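PDB 4RHJ: arginase from Trypanosoma brucei brucei, which is of unknown function but adopts the arginase-deacetylase fold, having evolved without the binuclear manganese cluster of true arginases. Local coordinates for residues L293-Y296 with G302-A305; M55-P60 with T111-S116. One frame throughout, in Å; residues are numbered along the deposited sequence.

Contact 1 of 2, residues L293-Y296 with G302-A305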
# COMPACT_ATOMS: atom_id res chain seq x y z
N LEU A 293 -14.90 2.55 -9.87
CA LEU A 293 -14.63 2.00 -8.54
C LEU A 293 -13.24 2.37 -8.02
O LEU A 293 -12.85 1.97 -6.94
CB LEU A 293 -14.78 0.47 -8.56
CG LEU A 293 -16.01 -0.16 -9.23
CD1 LEU A 293 -15.90 -1.65 -9.18
CD2 LEU A 293 -17.34 0.28 -8.59
N ASP A 294 -12.52 3.16 -8.81
CA ASP A 294 -11.13 3.49 -8.52
C ASP A 294 -10.97 4.64 -7.52
O ASP A 294 -11.86 5.46 -7.33
CB ASP A 294 -10.39 3.83 -9.82
CG ASP A 294 -8.94 3.39 -9.80
OD1 ASP A 294 -8.42 3.00 -8.73
OD2 ASP A 294 -8.30 3.43 -10.87
N VAL A 295 -9.80 4.69 -6.88
CA VAL A 295 -9.46 5.84 -6.06
C VAL A 295 -8.63 6.73 -6.98
O VAL A 295 -7.78 6.24 -7.73
CB VAL A 295 -8.67 5.48 -4.75
CG1 VAL A 295 -7.99 6.70 -4.16
CG2 VAL A 295 -9.58 4.84 -3.71
N TYR A 296 -8.91 8.02 -6.95
CA TYR A 296 -8.27 8.92 -7.90
C TYR A 296 -7.40 9.97 -7.24
O TYR A 296 -7.75 10.50 -6.20
CB TYR A 296 -9.33 9.61 -8.77
CG TYR A 296 -9.97 8.71 -9.79
CD1 TYR A 296 -9.52 8.69 -11.09
CD2 TYR A 296 -10.99 7.85 -9.43
CE1 TYR A 296 -10.08 7.87 -12.02
CE2 TYR A 296 -11.58 7.03 -10.37
CZ TYR A 296 -11.11 7.04 -11.65
OH TYR A 296 -11.67 6.20 -12.58
N GLY A 302 -6.37 7.18 -11.93
CA GLY A 302 -6.78 6.08 -11.09
C GLY A 302 -5.58 5.29 -10.63
O GLY A 302 -4.70 4.93 -11.42
N LEU A 303 -5.53 5.04 -9.33
CA LEU A 303 -4.53 4.16 -8.73
C LEU A 303 -4.46 2.79 -9.42
O LEU A 303 -3.39 2.22 -9.60
CB LEU A 303 -4.83 3.97 -7.25
CG LEU A 303 -3.93 4.81 -6.35
CD1 LEU A 303 -3.94 6.28 -6.78
CD2 LEU A 303 -4.36 4.65 -4.91
N THR A 304 -5.61 2.26 -9.81
CA THR A 304 -5.66 0.94 -10.43
C THR A 304 -5.15 0.97 -11.85
O THR A 304 -4.60 -0.01 -12.34
CB THR A 304 -7.07 0.40 -10.43
OG1 THR A 304 -7.63 0.61 -9.13
CG2 THR A 304 -7.08 -1.10 -10.79
N ALA A 305 -5.35 2.11 -12.50
CA ALA A 305 -4.84 2.29 -13.86
C ALA A 305 -3.31 2.28 -13.84
O ALA A 305 -2.67 1.61 -14.65
CB ALA A 305 -5.35 3.56 -14.45
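Asp294 reaches across to the first turn of helix 303-316 and grips Thr304 by both its backbone amide and its hydroxyl. The amide is shared between the two carboxylate oxygens, Thr304 N lying 3.1 Å from Asp294 OD1 and equally far from OD2, each met at its syn lone pair. Thr304 OG1 gives a second, short bond of 2.5 Å to Asp294 OD1, which it approaches from well above the carboxylate plane. The hydroxyl is put there by a first torsion of -46°, with OG1 anti to its own carbonyl carbon, and it also accepts from Ala255 N, so it links three pieces of chain. In the backbone, Leu303 N bonds to Val295 O at 3.0 Å and almost straight, 171° at the hydrogen.

Gly302 occupies the N-cap position, and with Tyr296 it forms a single beta bridge just ahead of the helix. The loop that leaves strand 281-287 thus folds back on the N terminus of the last modelled helix of this arginase fold, where a buried carboxylate probably gains from the positive end of the helix dipole.

The remaining contacts are apolar or weakly polar. Having no side chain, Gly302 can bring its CA to 3.1 Å from Asp294 OD2; the same carbon lies over one face of the Tyr296 ring in a CH-pi contact, 4.2 Å from the centroid. Although the Tyr296 side chain starts out away from Gly302, its CG anti to the carbonyl carbon (chi1 -73°) returns the ring, whose OH bonds to Pro291 O. Val295 CG1 rests 4.2 Å from Leu303 CD2, and Val295 of the third subunit packs against both of these residues.

Contact 2 of 2, residues M55-P60 with T111-S116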
# COMPACT_ATOMS: atom_id res chain seq x y z
N MET A 55 -17.81 -4.53 -17.88
CA MET A 55 -17.35 -3.24 -17.35
C MET A 55 -18.10 -2.14 -18.10
O MET A 55 -18.60 -2.39 -19.18
CB MET A 55 -15.83 -3.10 -17.53
CG MET A 55 -15.01 -4.20 -16.84
SD MET A 55 -15.13 -4.08 -15.04
CE MET A 55 -14.94 -5.75 -14.46
N PRO A 56 -18.18 -0.92 -17.53
CA PRO A 56 -18.76 0.25 -18.20
C PRO A 56 -18.36 0.43 -19.67
O PRO A 56 -17.37 -0.14 -20.11
CB PRO A 56 -18.25 1.41 -17.35
CG PRO A 56 -18.27 0.86 -15.99
CD PRO A 56 -17.82 -0.58 -16.14
N ARG A 57 -19.12 1.23 -20.40
CA ARG A 57 -18.89 1.41 -21.83
C ARG A 57 -17.56 2.10 -22.14
O ARG A 57 -16.92 1.83 -23.17
CB ARG A 57 -20.03 2.21 -22.45
CG ARG A 57 -20.32 1.80 -23.88
CD ARG A 57 -21.27 2.74 -24.59
NE ARG A 57 -21.84 2.12 -25.79
CZ ARG A 57 -21.17 1.90 -26.91
NH1 ARG A 57 -19.89 2.23 -27.00
NH2 ARG A 57 -21.77 1.33 -27.95
N ARG A 58 -17.13 3.01 -21.27
CA ARG A 58 -15.85 3.65 -21.47
C ARG A 58 -14.74 2.77 -20.91
O ARG A 58 -14.74 2.41 -19.73
CB ARG A 58 -15.80 5.03 -20.80
CG ARG A 58 -14.42 5.69 -20.83
CD ARG A 58 -14.41 6.97 -20.03
NE ARG A 58 -13.05 7.45 -19.78
CZ ARG A 58 -12.31 7.10 -18.73
NH1 ARG A 58 -12.78 6.28 -17.81
NH2 ARG A 58 -11.08 7.60 -18.60
N ALA A 59 -13.82 2.40 -21.80
CA ALA A 59 -12.63 1.65 -21.42
C ALA A 59 -11.37 2.45 -21.73
O ALA A 59 -10.91 2.48 -22.87
CB ALA A 59 -12.58 0.33 -22.13
N PRO A 60 -10.82 3.13 -20.72
CA PRO A 60 -9.57 3.83 -20.95
C PRO A 60 -8.40 2.85 -20.95
O PRO A 60 -8.07 2.34 -22.00
CB PRO A 60 -9.49 4.82 -19.79
CG PRO A 60 -10.36 4.22 -18.71
CD PRO A 60 -11.36 3.31 -19.36
N THR A 111 -24.77 2.68 -29.84
CA THR A 111 -24.84 2.50 -28.41
C THR A 111 -25.25 1.08 -28.11
O THR A 111 -25.41 0.71 -26.95
CB THR A 111 -25.83 3.47 -27.75
OG1 THR A 111 -27.17 2.98 -27.95
CG2 THR A 111 -25.70 4.86 -28.34
N GLU A 112 -25.43 0.27 -29.15
CA GLU A 112 -25.85 -1.12 -28.99
C GLU A 112 -24.73 -1.98 -28.44
O GLU A 112 -24.03 -2.66 -29.19
CB GLU A 112 -26.34 -1.71 -30.31
CG GLU A 112 -27.59 -1.06 -30.88
CD GLU A 112 -27.33 0.34 -31.38
OE1 GLU A 112 -26.14 0.74 -31.43
OE2 GLU A 112 -28.30 1.05 -31.72
N THR A 113 -24.57 -1.95 -27.12
CA THR A 113 -23.53 -2.72 -26.46
C THR A 113 -23.83 -4.21 -26.52
O THR A 113 -24.94 -4.64 -26.22
CB THR A 113 -23.35 -2.29 -24.99
OG1 THR A 113 -24.63 -2.16 -24.37
CG2 THR A 113 -22.61 -0.97 -24.91
N PRO A 114 -22.84 -5.01 -26.92
CA PRO A 114 -22.96 -6.45 -27.15
C PRO A 114 -23.47 -7.24 -25.95
O PRO A 114 -23.53 -6.75 -24.82
CB PRO A 114 -21.53 -6.87 -27.49
CG PRO A 114 -20.92 -5.65 -28.04
CD PRO A 114 -21.49 -4.52 -27.25
N THR A 115 -23.83 -8.49 -26.23
CA THR A 115 -24.26 -9.44 -25.22
C THR A 115 -23.06 -10.32 -24.92
O THR A 115 -22.04 -10.17 -25.55
CB THR A 115 -25.43 -10.28 -25.72
OG1 THR A 115 -24.96 -11.21 -26.70
CG2 THR A 115 -26.49 -9.37 -26.33
N SER A 116 -23.20 -11.22 -23.95
CA SER A 116 -22.12 -12.13 -23.55
C SER A 116 -21.74 -13.10 -24.67
O SER A 116 -20.60 -13.56 -24.74
CB SER A 116 -22.51 -12.92 -22.30
OG SER A 116 -22.70 -12.08 -21.16
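Arg57 stretches out from its loop and lays its side chain obliquely across that of Thr113, with the guanidinium continuing on to the backbone of Thr111. The chain is extended from CG to NE (chi2 -170°), which carries the charged end the full length of the side chain, and it is the methyl of Thr113 that it passes: Thr113 CG2 lies 3.3 Å from Arg57 NE and 3.7 Å from Arg57 CG. That methyl faces the arginine because Thr113 holds OG1 between its backbone N and carbonyl carbon (chi1 45°), leaving CG2 beside the N.

Farther along, Arg57 NH2 comes within 3.3 Å of Thr111 CA, while Glu112 N sits at the guanidinium edge, near its plane. The two loops meet by van der Waals contact. Glu112 starts out away from the arginine and curls back, so that its OE1 accepts a weak bond from Thr111 N; at 5.6 Å from Arg57 NH2, Glu112 OE1 makes no ion pair but may still attract the arginine through space.

The receiving chain bends at an inverse gamma turn centred on Glu112, closed by a weak bond of 2.8 Å from Thr113 N to Thr111 O. Two residues on, Thr115 is the N-cap of helix 116-131, its OG1 taking a weak bond from Asp117 N while the Glu118 carboxylate accepts from Thr115 N. Met21, near the N terminus, also touches Arg57. Such meeting of two connecting loops, one after strand 46-50 and the other after the neighbouring strand 95-103, lies at the C-terminal ends of the strands of the parallel sheet in the arginase fold.

From the N terminus, the chain leaves strand 46-50, passes through 55-60, and makes a long excursion through helix 62-66 and strands 77-81 and 95-103 before 111-116 closes contact 2, just ahead of helix 116-131. Contact 1 comes much later and spans a short loop, five residues between its segments, joining the exit of strand 281-287 to helix 303-316. The two are in series, neither nested nor crossed. Their centres lie about 19 Å apart and their nearest atoms about 5 Å, without touching, although Pro56 packs on Asn290, close to where contact 1 begins. Contact 2 ties loops of adjacent strands at the surface; contact 1 is buried and packs against both other subunits.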